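Side-chain contact in Serine/threonine-protein kinase Tel1 (Chaetomium thermophilum, PDB 6SKY), which probably phosphorylates serine and threonine residues of target proteins to activate checkpoint signalling after DNA damage: residues A[2515-2520]-A[2607-2612]. Sequence-based numbering, arbitrary orientation.
Sequences RVYHAL and QLVKGG. With AGS (phosphothiophosphoric acid-adenylate ester), chain C.
Tyr2517, on helix 2507-2522, reaches the strand 2604-2611 with its phenol end: OH donates a hydrogen bond to OE1 of Gln2607 at 3.0 Å. The glutamine chain comes in roughly perpendicular to the tyrosine, its amide turned 59° out of the ring plane. The hydroxyl approaches OE1 at 116° to the C=O bond, well bent from its line and modestly tilted from the carbonyl plane. Gln2607 gets there with CG anti to its own carbonyl carbon (chi1 -60°) and the chain extended beyond, carrying the amide out from the strand to the ring. Two residues on, Val2609 points the same way, toward the helix. Its CG2 lies near the plane of the Tyr2517 ring, at the edge, 4.4 Å from CE1, and also meets CD2 of Leu2520 at 4.4 Å. The other branch, CG1, is turned to the helix backbone, 3.9 Å from O of Tyr2517. Phe2546 of helix 2541-2552 packs edge-to-face with the tyrosine ring, and Leu2660 of the adjoining strand 2658-2662 touches both Tyr2517 and Val2609. The alternating residues Leu2608 and Lys2610 face the opposite side of this kinase N-lobe strand and line the ATP pocket, where Leu2608 CD1 lies 3.7 Å from N6 of the nucleotide and Lys2610 NZ makes a weak hydrogen bond to O2A. A phenylalanine in place of Tyr2517 would probably leave OE1 of the buried Gln2607 without its hydroxyl donor and the amide freer to turn. Among the apolar contacts of Val2609 and Leu2520, the hydroxyl-amide bond thus pairs two polar groups of buried residues and limits the amide's rotation.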
loop_
_atom_site.group_PDB
_atom_site.type_symbol
_atom_site.label_atom_id
_atom_site.label_comp_id
_atom_site.label_asym_id
_atom_site.label_seq_id
_atom_site.Cartn_x
_atom_site.Cartn_y
_atom_site.Cartn_z
ATOM N N ARG A 2515 -35.280 -26.223 39.887
ATOM C CA ARG A 2515 -36.703 -26.207 40.210
ATOM C C ARG A 2515 -37.033 -25.083 41.181
ATOM O O ARG A 2515 -38.002 -24.341 40.983
ATOM C CB ARG A 2515 -37.131 -27.554 40.775
ATOM C CG ARG A 2515 -37.072 -28.658 39.762
ATOM C CD ARG A 2515 -37.787 -29.891 40.241
ATOM N NE ARG A 2515 -37.831 -30.904 39.198
ATOM C CZ ARG A 2515 -38.696 -30.892 38.191
ATOM N NH1 ARG A 2515 -38.668 -31.851 37.280
ATOM N NH2 ARG A 2515 -39.588 -29.920 38.092
ATOM N N VAL A 2516 -36.221 -24.916 42.226
ATOM C CA VAL A 2516 -36.563 -23.865 43.183
ATOM C C VAL A 2516 -36.253 -22.476 42.631
ATOM O O VAL A 2516 -36.971 -21.519 42.933
ATOM C CB VAL A 2516 -35.886 -24.097 44.544
ATOM C CG1 VAL A 2516 -36.230 -25.470 45.058
ATOM C CG2 VAL A 2516 -34.404 -23.912 44.456
ATOM N N TYR A 2517 -35.212 -22.330 41.807
ATOM C CA TYR A 2517 -34.957 -21.036 41.173
ATOM C C TYR A 2517 -36.111 -20.630 40.274
ATOM O O TYR A 2517 -36.529 -19.470 40.270
ATOM C CB TYR A 2517 -33.668 -21.077 40.359
ATOM C CG TYR A 2517 -32.460 -20.523 41.056
ATOM C CD1 TYR A 2517 -32.423 -19.217 41.471
ATOM C CD2 TYR A 2517 -31.347 -21.303 41.270
ATOM C CE1 TYR A 2517 -31.326 -18.711 42.096
ATOM C CE2 TYR A 2517 -30.249 -20.803 41.892
ATOM C CZ TYR A 2517 -30.244 -19.508 42.301
ATOM O OH TYR A 2517 -29.142 -19.001 42.928
ATOM N N HIS A 2518 -36.640 -21.572 39.499
ATOM C CA HIS A 2518 -37.765 -21.267 38.627
ATOM C C HIS A 2518 -39.018 -20.946 39.428
ATOM O O HIS A 2518 -39.770 -20.029 39.076
ATOM C CB HIS A 2518 -38.007 -22.439 37.686
ATOM C CG HIS A 2518 -39.220 -22.288 36.833
ATOM N ND1 HIS A 2518 -40.176 -23.272 36.725
ATOM C CD2 HIS A 2518 -39.634 -21.273 36.043
ATOM C CE1 HIS A 2518 -41.128 -22.867 35.905
ATOM N NE2 HIS A 2518 -40.824 -21.657 35.479
ATOM N N ALA A 2519 -39.268 -21.693 40.505
ATOM C CA ALA A 2519 -40.419 -21.389 41.346
ATOM C C ALA A 2519 -40.305 -19.996 41.941
ATOM O O ALA A 2519 -41.293 -19.260 42.004
ATOM C CB ALA A 2519 -40.559 -22.429 42.450
ATOM N N LEU A 2520 -39.107 -19.614 42.377
ATOM C CA LEU A 2520 -38.913 -18.271 42.906
ATOM C C LEU A 2520 -39.088 -17.218 41.822
ATOM O O LEU A 2520 -39.626 -16.138 42.081
ATOM C CB LEU A 2520 -37.534 -18.156 43.541
ATOM C CG LEU A 2520 -37.168 -16.801 44.121
ATOM C CD1 LEU A 2520 -37.873 -16.594 45.437
ATOM C CD2 LEU A 2520 -35.683 -16.722 44.300
ATOM N N GLN A 2607 -27.533 -11.785 41.656
ATOM C CA GLN A 2607 -28.266 -12.407 40.566
ATOM C C GLN A 2607 -29.607 -11.724 40.407
ATOM O O GLN A 2607 -30.283 -11.450 41.396
ATOM C CB GLN A 2607 -28.505 -13.893 40.826
ATOM C CG GLN A 2607 -27.265 -14.703 40.988
ATOM C CD GLN A 2607 -27.506 -15.932 41.784
ATOM O OE1 GLN A 2607 -28.610 -16.165 42.249
ATOM N NE2 GLN A 2607 -26.478 -16.736 41.951
ATOM N N LEU A 2608 -29.995 -11.462 39.172
ATOM C CA LEU A 2608 -31.380 -11.159 38.862
ATOM C C LEU A 2608 -32.078 -12.475 38.584
ATOM O O LEU A 2608 -31.629 -13.245 37.733
ATOM C CB LEU A 2608 -31.514 -10.243 37.653
ATOM C CG LEU A 2608 -31.052 -8.801 37.684
ATOM C CD1 LEU A 2608 -29.758 -8.689 36.962
ATOM C CD2 LEU A 2608 -32.084 -7.944 37.014
ATOM N N VAL A 2609 -33.156 -12.738 39.302
ATOM C CA VAL A 2609 -34.014 -13.878 39.029
ATOM C C VAL A 2609 -35.188 -13.318 38.245
ATOM O O VAL A 2609 -36.120 -12.755 38.816
ATOM C CB VAL A 2609 -34.453 -14.584 40.313
ATOM C CG1 VAL A 2609 -35.178 -15.846 39.978
ATOM C CG2 VAL A 2609 -33.256 -14.898 41.166
ATOM N N LYS A 2610 -35.132 -13.445 36.928
ATOM C CA LYS A 2610 -36.057 -12.759 36.045
ATOM C C LYS A 2610 -37.167 -13.711 35.647
ATOM O O LYS A 2610 -36.904 -14.793 35.118
ATOM C CB LYS A 2610 -35.334 -12.234 34.808
ATOM C CG LYS A 2610 -35.714 -10.831 34.430
ATOM C CD LYS A 2610 -34.787 -10.313 33.367
ATOM C CE LYS A 2610 -34.944 -8.824 33.170
ATOM N NZ LYS A 2610 -33.951 -8.305 32.188
ATOM N N GLY A 2611 -38.410 -13.309 35.914
ATOM C CA GLY A 2611 -39.571 -14.046 35.487
ATOM C C GLY A 2611 -40.413 -13.189 34.559
ATOM O O GLY A 2611 -40.173 -11.993 34.385
ATOM N N GLY A 2612 -41.409 -13.821 33.962
ATOM C CA GLY A 2612 -42.250 -13.117 33.024
ATOM C C GLY A 2612 -42.364 -13.868 31.722
ATOM O O GLY A 2612 -42.252 -15.093 31.703
HETATM P PG AGS C . -37.229 -1.374 30.946
HETATM S S1G AGS C . -36.484 0.215 30.099
HETATM O O2G AGS C . -36.790 -2.649 30.180
HETATM O O3G AGS C . -38.779 -1.287 30.946
HETATM P PB AGS C . -35.277 -1.954 32.711
HETATM O O1B AGS C . -34.395 -1.625 31.578
HETATM O O2B AGS C . -34.916 -1.286 34.036
HETATM O O3B AGS C . -36.749 -1.497 32.415
HETATM P PA AGS C . -34.815 -4.104 34.344
HETATM O O1A AGS C . -35.988 -4.344 35.192
HETATM O O2A AGS C . -33.978 -5.346 34.044
HETATM O O3A AGS C . -35.236 -3.509 32.947
HETATM O "O5'" AGS C . -33.954 -3.006 35.054
HETATM C "C5'" AGS C . -33.369 -3.309 36.327
HETATM C "C4'" AGS C . -32.332 -2.274 36.668
HETATM O "O4'" AGS C . -31.076 -2.928 36.922
HETATM C "C3'" AGS C . -32.046 -1.246 35.582
HETATM O "O3'" AGS C . -31.663 0.001 36.146
HETATM C "C2'" AGS C . -30.908 -1.890 34.795
HETATM O "O2'" AGS C . -30.054 -0.905 34.234
HETATM C "C1'" AGS C . -30.160 -2.674 35.874
HETATM N N9 AGS C . -29.643 -3.950 35.405
HETATM C C8 AGS C . -30.245 -4.812 34.533
HETATM N N7 AGS C . -29.552 -5.895 34.289
HETATM C C5 AGS C . -28.415 -5.735 35.060
HETATM C C6 AGS C . -27.276 -6.537 35.244
HETATM N N6 AGS C . -27.092 -7.713 34.642
HETATM N N1 AGS C . -26.321 -6.086 36.080
HETATM C C2 AGS C . -26.499 -4.910 36.685
HETATM N N3 AGS C . -27.528 -4.067 36.589
HETATM C C4 AGS C . -28.456 -4.541 35.753
#